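Local structure of transcriptional regulator, MarR family (Neisseria meningitidis serogroup B, 3G3Z) at residues L33-Y38 with E53-P58; E43-Q48 with L88-E93. The protein probably binds DNA and regulates transcription as a dimeric winged helix-turn-helix protein of the MarR family. All coordinates share one frame; numbering follows the deposited sequence.

Contact 1. Residues L33-Y38 with E53-P58; sequences LFAVLY and EKWSLP
Ala35 CA lies over one face of the Trp55 indole and Lys54 CG, from the same helix as Trp55, over the opposite face, both toward the rim. The Ala35 CA makes a CH-pi contact with the five-membered ring, 4.0 Å from its centroid and 19° off the normal, while the methyl CB of Ala35 packs at 3.7 Å from Trp55 CD1. The benzene half of the indole meets Phe34 in a T-shaped stack: the Phe34 edge turns toward the Trp55 face, with planes at 75°, centroids 5.6 Å apart, and Phe34 CE2 3.8 Å from Trp55 CH2. Phe34 reaches this position because its CG is anti to the backbone N (chi1 180°), which carries the ring out toward the indole from a CB that does not itself point there. One face of the Phe34 ring carries Tyr38 CB, and Phe34 CZ in turn lies over a face of the Tyr38 ring, near its rim. Tyr38 CD2 adds a looser apolar contact, 4.3 Å from Trp55 CZ2. The indole N-H is satisfied outside the segments by Thr39 OG1, a hydroxyl that also pairs with Ala35 O. At Ser56, positive phi in a Schellman motif turns the chain toward helix 59-71, and Leu57 CD1 comes to 3.7 Å from Ala35 CB. In this winged helix-turn-helix domain of the MarR family, the contact packs helix 31-43 on helix 48-55, buried about 4 Å from the centre of the chain (centre to centre). Helix 5-25 closes on it through Phe20, touching Trp55, and Trp23 and Ile24, touching Phe34; helix 93-117 covers Phe34 and Tyr38 with Leu102 and Ala106, and Asp7 of the second subunit packs on Tyr38 and Trp55.

Contact 2. Residues E43-Q48 with L88-E93; sequences EGSRTQ and LLSLTE
Arg46 and Leu89 form a single antiparallel bridge, a hydrogen-bonded pair in which the loop between helices 31-43 and 48-55 joins strand 89-91 of the wing, as in the winged helix-turn-helix fold. Both backbone groups of each residue are used: Arg46 N donates to Leu89 O at 3.1 Å, and Leu89 N to Arg46 O at 2.9 Å. Leu89 O takes a second, weaker partner, the CA-H of Ser45, with CA 3.1 Å from the oxygen. The other edge of the strand is satisfied by its hairpin partner: Ser90 bonds through the backbone to Glu76, and Leu88 to Gln78, so strand 89-91 is held from two sides. Polar side chains at the loop find partners nearby. Thr47 is an N-cap, its OG1 accepting from His50 N in the first turn of helix 48-55. Glu43 OE2 bonds to His50 NE2 and lies 3.0 Å from Arg46 NE, but well out of the guanidinium plane, so that this pair acts through charge alone. The buried Gln48 amide is engaged at both ends, OE1 by Trp77 NE1 of strand 75-77 and NE2, weakly, by Ser63 OG. A chi1 of 170° sets Ser90 OG beside its own carbonyl carbon, from where it donates to O of the next residue, Leu91, at 3.1 Å, from above that carbonyl's plane. Apolar atoms fill in round the bridge. Leu88 reaches the loop with its CD2, 3.8 Å from Ser45 CB, and on the buried side the aliphatic part of Gln48 crosses Leu89, CG standing 3.9 Å from Leu89 CD2.

The contacts lie about 12 Å apart between centres and interleave along the chain: 33-38, 43-48, 53-58, then 88-93. Both involve the helix 31-43, loop and helix 48-55 unit. Contact 1 packs those two helices together close to the centre of the chain, whereas contact 2, about 14 Å from that centre, ties their connecting loop to the wing strand 89-91. A salt bridge joins them directly, Lys54 NZ to Glu43 OE1 at 3.0 Å, and Lys54 has a second partner in Asp7 of the second subunit. The helical pair thus connects to the wing through contact 2 and to the second subunit through Lys54, as expected of a dimeric winged helix-turn-helix regulator.

Contact 1. Residues L33-Y38 with E53-P58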
loop_
_atom_site.group_PDB
_atom_site.type_symbol
_atom_site.label_atom_id
_atom_site.label_comp_id
_atom_site.label_asym_id
_atom_site.label_seq_id
_atom_site.Cartn_x
_atom_site.Cartn_y
_atom_site.Cartn_z
ATOM N N LEU A 33 -1.949 -11.985 8.631
ATOM C CA LEU A 33 -2.482 -13.350 8.682
ATOM C C LEU A 33 -2.666 -13.939 7.293
ATOM O O LEU A 33 -2.366 -15.119 7.052
ATOM C CB LEU A 33 -3.839 -13.352 9.401
ATOM C CG LEU A 33 -3.798 -13.352 10.923
ATOM C CD1 LEU A 33 -5.110 -12.805 11.478
ATOM C CD2 LEU A 33 -3.509 -14.771 11.436
ATOM N N PHE A 34 -3.197 -13.116 6.393
ATOM C CA PHE A 34 -3.387 -13.489 4.996
ATOM C C PHE A 34 -2.079 -13.905 4.351
ATOM O O PHE A 34 -2.004 -14.940 3.672
ATOM C CB PHE A 34 -4.009 -12.323 4.221
ATOM C CG PHE A 34 -4.232 -12.621 2.779
ATOM C CD1 PHE A 34 -5.319 -13.398 2.376
ATOM C CD2 PHE A 34 -3.347 -12.151 1.817
ATOM C CE1 PHE A 34 -5.526 -13.695 1.031
ATOM C CE2 PHE A 34 -3.552 -12.444 0.465
ATOM C CZ PHE A 34 -4.640 -13.214 0.080
ATOM N N ALA A 35 -1.042 -13.102 4.585
ATOM C CA ALA A 35 0.277 -13.365 4.037
ATOM C C ALA A 35 0.734 -14.802 4.346
ATOM O O ALA A 35 1.155 -15.515 3.442
ATOM C CB ALA A 35 1.291 -12.334 4.571
ATOM N N VAL A 36 0.620 -15.228 5.606
ATOM C CA VAL A 36 0.988 -16.600 6.019
ATOM C C VAL A 36 0.011 -17.630 5.457
ATOM O O VAL A 36 0.401 -18.524 4.711
ATOM C CB VAL A 36 1.091 -16.737 7.579
ATOM C CG1 VAL A 36 1.426 -18.190 8.009
ATOM C CG2 VAL A 36 2.141 -15.808 8.108
ATOM N N LEU A 37 -1.263 -17.487 5.808
ATOM C CA LEU A 37 -2.295 -18.469 5.461
ATOM C C LEU A 37 -2.457 -18.689 3.950
ATOM O O LEU A 37 -2.515 -19.832 3.476
ATOM C CB LEU A 37 -3.640 -18.057 6.084
ATOM C CG LEU A 37 -3.693 -17.978 7.623
ATOM C CD1 LEU A 37 -4.937 -17.224 8.077
ATOM C CD2 LEU A 37 -3.631 -19.366 8.247
ATOM N N TYR A 38 -2.523 -17.595 3.201
ATOM C CA TYR A 38 -2.716 -17.696 1.764
ATOM C C TYR A 38 -1.489 -18.220 1.016
ATOM O O TYR A 38 -1.638 -19.014 0.080
ATOM C CB TYR A 38 -3.193 -16.377 1.182
ATOM C CG TYR A 38 -3.646 -16.485 -0.248
ATOM C CD1 TYR A 38 -4.891 -17.038 -0.570
ATOM C CD2 TYR A 38 -2.829 -16.039 -1.289
ATOM C CE1 TYR A 38 -5.307 -17.142 -1.898
ATOM C CE2 TYR A 38 -3.237 -16.136 -2.618
ATOM C CZ TYR A 38 -4.474 -16.681 -2.915
ATOM O OH TYR A 38 -4.867 -16.778 -4.230
ATOM N N GLU A 53 9.333 -11.919 2.512
ATOM C CA GLU A 53 9.799 -11.298 1.269
ATOM C C GLU A 53 8.688 -11.136 0.216
ATOM O O GLU A 53 8.516 -10.051 -0.346
ATOM C CB GLU A 53 11.052 -12.010 0.726
ATOM C CG GLU A 53 12.340 -11.272 1.135
ATOM C CD GLU A 53 13.554 -12.171 1.389
ATOM O OE1 GLU A 53 13.764 -13.149 0.636
ATOM O OE2 GLU A 53 14.323 -11.872 2.340
ATOM N N LYS A 54 7.911 -12.194 0.000
ATOM C CA LYS A 54 6.782 -12.154 -0.921
ATOM C C LYS A 54 5.786 -11.022 -0.614
ATOM O O LYS A 54 5.358 -10.312 -1.521
ATOM C CB LYS A 54 6.055 -13.501 -0.920
ATOM C CG LYS A 54 4.945 -13.611 -1.956
ATOM C CD LYS A 54 4.176 -14.912 -1.775
ATOM C CE LYS A 54 2.880 -14.944 -2.594
ATOM N NZ LYS A 54 3.108 -15.325 -4.019
ATOM N N TRP A 55 5.422 -10.853 0.657
ATOM C CA TRP A 55 4.382 -9.889 1.010
ATOM C C TRP A 55 4.935 -8.603 1.583
ATOM O O TRP A 55 4.173 -7.733 2.004
ATOM C CB TRP A 55 3.314 -10.521 1.907
ATOM C CG TRP A 55 2.587 -11.608 1.172
ATOM C CD1 TRP A 55 2.811 -12.947 1.260
ATOM C CD2 TRP A 55 1.543 -11.433 0.202
ATOM N NE1 TRP A 55 1.960 -13.629 0.413
ATOM C CE2 TRP A 55 1.179 -12.721 -0.256
ATOM C CE3 TRP A 55 0.886 -10.312 -0.331
ATOM C CZ2 TRP A 55 0.173 -12.924 -1.225
ATOM C CZ3 TRP A 55 -0.111 -10.511 -1.294
ATOM C CH2 TRP A 55 -0.460 -11.812 -1.726
ATOM N N SER A 56 6.260 -8.473 1.550
ATOM C CA SER A 56 6.953 -7.241 1.953
ATOM C C SER A 56 6.706 -6.937 3.437
ATOM O O SER A 56 6.375 -5.812 3.804
ATOM C CB SER A 56 6.551 -6.061 1.044
ATOM O OG SER A 56 7.008 -6.271 -0.293
ATOM N N LEU A 57 6.845 -7.969 4.272
ATOM C CA LEU A 57 6.684 -7.838 5.724
ATOM C C LEU A 57 7.989 -8.074 6.492
ATOM O O LEU A 57 8.786 -8.922 6.103
ATOM C CB LEU A 57 5.620 -8.813 6.237
ATOM C CG LEU A 57 4.181 -8.529 5.819
ATOM C CD1 LEU A 57 3.294 -9.705 6.202
ATOM C CD2 LEU A 57 3.676 -7.229 6.428
ATOM N N PRO A 58 8.202 -7.336 7.593
ATOM C CA PRO A 58 9.394 -7.572 8.403
ATOM C C PRO A 58 9.332 -8.898 9.162
ATOM O O PRO A 58 8.242 -9.395 9.465
ATOM C CB PRO A 58 9.398 -6.397 9.375
ATOM C CG PRO A 58 8.014 -5.922 9.415
ATOM C CD PRO A 58 7.406 -6.199 8.092
#

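Contact 2. Residues E43-Q48 with L88-E93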
loop_
_atom_site.group_PDB
_atom_site.type_symbol
_atom_site.label_atom_id
_atom_site.label_comp_id
_atom_site.label_asym_id
_atom_site.label_seq_id
_atom_site.Cartn_x
_atom_site.Cartn_y
_atom_site.Cartn_z
ATOM N N GLU A 43 0.895 -22.228 -2.144
ATOM C CA GLU A 43 2.257 -22.582 -2.567
ATOM C C GLU A 43 2.765 -23.828 -1.871
ATOM O O GLU A 43 3.751 -24.429 -2.305
ATOM C CB GLU A 43 3.240 -21.429 -2.337
ATOM C CG GLU A 43 2.913 -20.181 -3.132
ATOM C CD GLU A 43 4.036 -19.157 -3.149
ATOM O OE1 GLU A 43 3.970 -18.235 -3.994
ATOM O OE2 GLU A 43 4.982 -19.269 -2.333
ATOM N N GLY A 44 2.086 -24.213 -0.793
ATOM C CA GLY A 44 2.548 -25.292 0.066
ATOM C C GLY A 44 3.569 -24.769 1.052
ATOM O O GLY A 44 3.534 -23.599 1.441
ATOM N N SER A 45 4.494 -25.638 1.440
ATOM C CA SER A 45 5.474 -25.316 2.469
ATOM C C SER A 45 6.391 -24.175 2.064
ATOM O O SER A 45 6.880 -24.126 0.940
ATOM C CB SER A 45 6.285 -26.554 2.818
ATOM O OG SER A 45 5.421 -27.540 3.352
ATOM N N ARG A 46 6.602 -23.245 2.984
ATOM C CA ARG A 46 7.479 -22.108 2.734
ATOM C C ARG A 46 8.073 -21.675 4.058
ATOM O O ARG A 46 7.494 -21.913 5.113
ATOM C CB ARG A 46 6.700 -20.936 2.115
ATOM C CG ARG A 46 6.097 -21.183 0.741
ATOM C CD ARG A 46 7.173 -21.251 -0.335
ATOM N NE ARG A 46 6.619 -21.654 -1.625
ATOM C CZ ARG A 46 7.329 -21.803 -2.738
ATOM N NH1 ARG A 46 8.642 -21.585 -2.730
ATOM N NH2 ARG A 46 6.726 -22.177 -3.863
ATOM N N THR A 47 9.232 -21.038 4.007
ATOM C CA THR A 47 9.857 -20.543 5.222
ATOM C C THR A 47 9.219 -19.203 5.548
ATOM O O THR A 47 8.641 -18.564 4.669
ATOM C CB THR A 47 11.368 -20.336 5.040
ATOM O OG1 THR A 47 11.596 -19.329 4.046
ATOM C CG2 THR A 47 12.060 -21.644 4.624
ATOM N N GLN A 48 9.325 -18.787 6.808
ATOM C CA GLN A 48 8.877 -17.461 7.222
ATOM C C GLN A 48 9.514 -16.375 6.364
ATOM O O GLN A 48 8.867 -15.369 6.026
ATOM C CB GLN A 48 9.221 -17.227 8.690
ATOM C CG GLN A 48 8.372 -18.032 9.653
ATOM C CD GLN A 48 8.859 -17.941 11.086
ATOM O OE1 GLN A 48 8.838 -18.927 11.813
ATOM N NE2 GLN A 48 9.299 -16.758 11.497
ATOM N N LEU A 88 10.943 -24.996 7.416
ATOM C CA LEU A 88 9.754 -25.023 6.562
ATOM C C LEU A 88 8.452 -25.006 7.345
ATOM O O LEU A 88 8.254 -25.781 8.284
ATOM C CB LEU A 88 9.765 -26.240 5.628
ATOM C CG LEU A 88 10.546 -26.163 4.318
ATOM C CD1 LEU A 88 10.763 -27.567 3.749
ATOM C CD2 LEU A 88 9.850 -25.256 3.298
ATOM N N LEU A 89 7.565 -24.115 6.925
ATOM C CA LEU A 89 6.269 -23.936 7.549
ATOM C C LEU A 89 5.201 -24.630 6.698
ATOM O O LEU A 89 5.219 -24.557 5.470
ATOM C CB LEU A 89 5.983 -22.443 7.668
ATOM C CG LEU A 89 5.187 -21.817 8.801
ATOM C CD1 LEU A 89 5.597 -22.335 10.171
ATOM C CD2 LEU A 89 5.391 -20.309 8.719
ATOM N N SER A 90 4.271 -25.295 7.370
ATOM C CA SER A 90 3.243 -26.089 6.721
ATOM C C SER A 90 1.879 -25.810 7.362
ATOM O O SER A 90 1.790 -25.544 8.558
ATOM C CB SER A 90 3.620 -27.568 6.855
ATOM O OG SER A 90 2.570 -28.424 6.463
ATOM N N LEU A 91 0.820 -25.846 6.560
ATOM C CA LEU A 91 -0.543 -25.898 7.092
ATOM C C LEU A 91 -0.812 -27.284 7.672
ATOM O O LEU A 91 -0.499 -28.302 7.045
ATOM C CB LEU A 91 -1.562 -25.621 5.992
ATOM C CG LEU A 91 -2.358 -24.314 5.840
ATOM C CD1 LEU A 91 -1.747 -23.069 6.491
ATOM C CD2 LEU A 91 -2.620 -24.081 4.364
ATOM N N THR A 92 -1.389 -27.319 8.868
ATOM C CA THR A 92 -1.861 -28.569 9.442
ATOM C C THR A 92 -3.129 -29.009 8.715
ATOM O O THR A 92 -3.644 -28.289 7.856
ATOM C CB THR A 92 -2.188 -28.400 10.923
ATOM O OG1 THR A 92 -3.224 -27.423 11.060
ATOM C CG2 THR A 92 -0.947 -27.958 11.701
ATOM N N GLU A 93 -3.643 -30.181 9.066
ATOM C CA GLU A 93 -4.926 -30.610 8.521
ATOM C C GLU A 93 -6.047 -29.627 8.869
ATOM O O GLU A 93 -6.822 -29.228 7.994
ATOM C CB GLU A 93 -5.276 -32.041 8.956
ATOM C CG GLU A 93 -4.608 -33.130 8.104
ATOM C CD GLU A 93 -4.622 -32.822 6.596
ATOM O OE1 GLU A 93 -5.711 -32.562 6.026
ATOM O OE2 GLU A 93 -3.532 -32.843 5.980
#